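PspGI restriction endonuclease (PDB 3BM3) probably cleaves DNA at a specific sequence as a type II restriction endonuclease, and is seen here bound to its substrate DNA. Local coordinates at residues 31-40 with 50-58. The protein carries 2 engineered substitutions. Residues are numbered along the deposited sequence; the frame is centred on the assembly and turned at random. Where two conformers were deposited one is given.
Sequences LNVDELLDRL and ITPSRIAKM
Ile50 lays its CD1 against Arg39 CB at 3.4 Å, while its CG2 branch rests on the carbonyl oxygen Leu36 O at 3.6 Å. With CG1 beside the backbone N (chi1 -61°), both arms meet the C-terminal end of helix 33-38, and backbone bonds to Phe41 and Glu42 hold Ile50 close. Cutting Ile50 back to alanine would probably open a gap there and leave Arg39 CB and the Leu36 carbonyl without their apolar cover. In the conformer given, the Arg39 guanidinium forms a salt bridge with Glu42. Thr51 caps the next helix, its OG1 accepting from Arg54 N at 3.0 Å, and Pro52 presents ring atom CD to Leu40 CD1. One turn on, Ile55 drives its CD1 among three leucines: Leu40 CD1 at 3.5 Å, Leu37 CD2 at 3.8 Å and Leu36 CB at 4.0 Å. Leu37 and Leu40 also reach helix 85-115. Met58, a selenomethionine, sets its SE by Leu36 CD1 and its CE near Leu31 CD2 in one of two conformers, so these contacts are less certain. Two nearly antiparallel helices (171°) thus form a helical hairpin joined by a loop, and since no hydrogen bond spans the segments, their pairing rests on apolar packing.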
loop_
_atom_site.group_PDB
_atom_site.type_symbol
_atom_site.label_atom_id
_atom_site.label_comp_id
_atom_site.label_asym_id
_atom_site.label_seq_id
_atom_site.Cartn_x
_atom_site.Cartn_y
_atom_site.Cartn_z
ATOM N N LEU C 31 31.845 -2.853 -2.740
ATOM C CA LEU C 31 31.982 -1.629 -1.953
ATOM C C LEU C 31 32.888 -1.787 -0.728
ATOM O O LEU C 31 33.107 -0.826 0.001
ATOM C CB LEU C 31 30.607 -1.172 -1.451
ATOM C CG LEU C 31 29.628 -0.695 -2.527
ATOM C CD1 LEU C 31 28.279 -0.376 -1.878
ATOM C CD2 LEU C 31 30.191 0.515 -3.310
ATOM N N ASN C 32 33.384 -2.989 -0.497
ATOM C CA ASN C 32 34.012 -3.341 0.776
ATOM C C ASN C 32 33.229 -2.780 1.962
ATOM O O ASN C 32 33.748 -2.073 2.836
ATOM C CB ASN C 32 35.490 -2.935 0.831
ATOM C CG ASN C 32 36.266 -3.727 1.899
ATOM O OD1 ASN C 32 35.660 -4.439 2.734
ATOM N ND2 ASN C 32 37.599 -3.606 1.891
ATOM N N VAL C 33 31.956 -3.121 1.980
ATOM C CA VAL C 33 31.067 -2.718 3.061
ATOM C C VAL C 33 31.516 -3.253 4.417
ATOM O O VAL C 33 31.293 -2.618 5.436
ATOM C CB VAL C 33 29.618 -3.149 2.762
ATOM C CG1 VAL C 33 28.755 -3.158 4.019
ATOM C CG2 VAL C 33 29.040 -2.234 1.687
ATOM N N ASP C 34 32.151 -4.411 4.443
ATOM C CA ASP C 34 32.593 -4.952 5.714
ATOM C C ASP C 34 33.644 -4.042 6.327
ATOM O O ASP C 34 33.668 -3.872 7.534
ATOM C CB ASP C 34 33.059 -6.382 5.584
ATOM C CG ASP C 34 31.917 -7.329 5.234
ATOM O OD1 ASP C 34 30.714 -6.945 5.376
ATOM O OD2 ASP C 34 32.223 -8.462 4.811
ATOM N N GLU C 35 34.443 -3.393 5.491
ATOM C CA GLU C 35 35.417 -2.431 6.008
ATOM C C GLU C 35 34.748 -1.114 6.403
ATOM O O GLU C 35 35.166 -0.481 7.375
ATOM C CB GLU C 35 36.572 -2.229 5.024
ATOM C CG GLU C 35 36.498 -0.978 4.155
ATOM C CD GLU C 35 37.056 0.258 4.845
ATOM O OE1 GLU C 35 38.161 0.175 5.439
ATOM O OE2 GLU C 35 36.396 1.323 4.780
ATOM N N LEU C 36 33.724 -0.689 5.673
ATOM C CA LEU C 36 32.908 0.465 6.081
ATOM C C LEU C 36 32.236 0.224 7.438
ATOM O O LEU C 36 32.243 1.085 8.311
ATOM C CB LEU C 36 31.812 0.767 5.064
ATOM C CG LEU C 36 32.241 1.302 3.702
ATOM C CD1 LEU C 36 31.036 1.297 2.799
ATOM C CD2 LEU C 36 32.856 2.690 3.830
ATOM N N LEU C 37 31.635 -0.951 7.606
ATOM C CA LEU C 37 30.979 -1.272 8.872
ATOM C C LEU C 37 31.975 -1.264 10.031
ATOM O O LEU C 37 31.639 -0.837 11.129
ATOM C CB LEU C 37 30.292 -2.620 8.793
ATOM C CG LEU C 37 29.094 -2.700 7.859
ATOM C CD1 LEU C 37 28.763 -4.157 7.542
ATOM C CD2 LEU C 37 27.892 -1.977 8.516
ATOM N N ASP C 38 33.201 -1.710 9.780
ATOM C CA ASP C 38 34.285 -1.635 10.779
ATOM C C ASP C 38 34.581 -0.203 11.228
ATOM O O ASP C 38 35.151 0.012 12.301
ATOM C CB ASP C 38 35.595 -2.175 10.216
ATOM C CG ASP C 38 35.574 -3.654 9.968
ATOM O OD1 ASP C 38 34.701 -4.357 10.519
ATOM O OD2 ASP C 38 36.432 -4.101 9.186
ATOM N N ARG C 39 34.215 0.755 10.381
ATOM C CA ARG C 39 34.492 2.165 10.600
ATOM C C ARG C 39 33.216 2.951 10.938
ATOM O O ARG C 39 33.180 4.169 10.813
ATOM C CB ARG C 39 35.146 2.732 9.346
ATOM C CG ARG C 39 36.516 2.105 9.039
ATOM C CD ARG C 39 37.415 3.050 8.252
ATOM N NE ARG C 39 37.430 4.394 8.833
ATOM C CZ ARG C 39 38.017 4.724 9.983
ATOM N NH1 ARG C 39 38.675 3.819 10.705
ATOM N NH2 ARG C 39 37.960 5.976 10.414
ATOM N N LEU C 40 32.184 2.246 11.383
ATOM C CA LEU C 40 30.874 2.860 11.657
ATOM C C LEU C 40 31.028 3.990 12.691
ATOM O O LEU C 40 31.704 3.810 13.716
ATOM C CB LEU C 40 29.902 1.804 12.183
ATOM C CG LEU C 40 28.452 1.724 11.682
ATOM C CD1 LEU C 40 28.100 2.542 10.470
ATOM C CD2 LEU C 40 28.072 0.253 11.524
ATOM N N ILE C 50 30.746 7.919 8.647
ATOM C CA ILE C 50 30.171 6.672 8.152
ATOM C C ILE C 50 29.003 6.307 9.036
ATOM O O ILE C 50 29.167 5.892 10.172
ATOM C CB ILE C 50 31.206 5.527 8.157
ATOM C CG1 ILE C 50 32.362 5.901 7.238
ATOM C CG2 ILE C 50 30.551 4.205 7.693
ATOM C CD1 ILE C 50 33.599 5.100 7.491
ATOM N N THR C 51 27.811 6.515 8.518
ATOM C CA THR C 51 26.617 6.219 9.292
ATOM C C THR C 51 25.897 5.015 8.697
ATOM O O THR C 51 26.075 4.706 7.515
ATOM C CB THR C 51 25.664 7.374 9.248
ATOM O OG1 THR C 51 25.232 7.605 7.895
ATOM C CG2 THR C 51 26.318 8.633 9.840
ATOM N N PRO C 52 25.051 4.350 9.512
ATOM C CA PRO C 52 24.217 3.301 8.963
ATOM C C PRO C 52 23.422 3.752 7.749
ATOM O O PRO C 52 23.309 3.000 6.777
ATOM C CB PRO C 52 23.320 2.945 10.146
ATOM C CG PRO C 52 24.190 3.185 11.348
ATOM C CD PRO C 52 24.892 4.455 10.979
ATOM N N SER C 53 22.853 4.957 7.795
ATOM C CA SER C 53 21.999 5.406 6.696
ATOM C C SER C 53 22.861 5.548 5.431
ATOM O O SER C 53 22.445 5.146 4.355
ATOM C CB SER C 53 21.286 6.705 7.040
ATOM O OG SER C 53 20.273 7.042 6.097
ATOM N N ARG C 54 24.058 6.115 5.558
ATOM C CA ARG C 54 24.916 6.245 4.392
ATOM C C ARG C 54 25.351 4.905 3.822
ATOM O O ARG C 54 25.403 4.744 2.623
ATOM C CB ARG C 54 26.118 7.117 4.695
ATOM C CG ARG C 54 25.712 8.530 4.884
ATOM C CD ARG C 54 26.907 9.376 5.174
ATOM N NE ARG C 54 26.562 10.797 5.138
ATOM C CZ ARG C 54 26.815 11.685 6.103
ATOM N NH1 ARG C 54 27.427 11.330 7.230
ATOM N NH2 ARG C 54 26.455 12.955 5.939
ATOM N N ILE C 55 25.678 3.950 4.680
ATOM C CA ILE C 55 26.065 2.639 4.219
ATOM C C ILE C 55 24.884 1.991 3.555
ATOM O O ILE C 55 25.007 1.373 2.478
ATOM C CB ILE C 55 26.542 1.766 5.373
ATOM C CG1 ILE C 55 27.884 2.298 5.883
ATOM C CG2 ILE C 55 26.727 0.320 4.924
ATOM C CD1 ILE C 55 28.435 1.553 7.083
ATOM N N ALA C 56 23.727 2.117 4.184
ATOM C CA ALA C 56 22.501 1.526 3.631
ATOM C C ALA C 56 22.175 2.084 2.267
ATOM O O ALA C 56 21.901 1.329 1.334
ATOM C CB ALA C 56 21.300 1.729 4.554
ATOM N N LYS C 57 22.286 3.398 2.133
ATOM C CA LYS C 57 21.963 4.060 0.883
ATOM C C LYS C 57 22.972 3.666 -0.198
ATOM O O LYS C 57 22.587 3.394 -1.333
ATOM C CB LYS C 57 21.931 5.570 1.073
ATOM C CG LYS C 57 21.432 6.358 -0.129
ATOM C CD LYS C 57 20.947 7.744 0.291
ATOM C CE LYS C 57 20.590 8.661 -0.883
ATOM N NZ LYS C 57 19.105 8.787 -1.106
HETATM N N MSE C 58 24.251 3.657 0.166
HETATM C CA MSE C 58 25.319 3.310 -0.770
HETATM C C MSE C 58 25.171 1.866 -1.238
HETATM O O MSE C 58 25.305 1.581 -2.429
HETATM C CB MSE C 58 26.700 3.566 -0.136
HETATM C CG MSE C 58 27.600 2.358 -0.063
HETATM SE SE MSE C 58 29.455 2.876 0.034
HETATM C CE MSE C 58 29.595 3.825 -1.671
#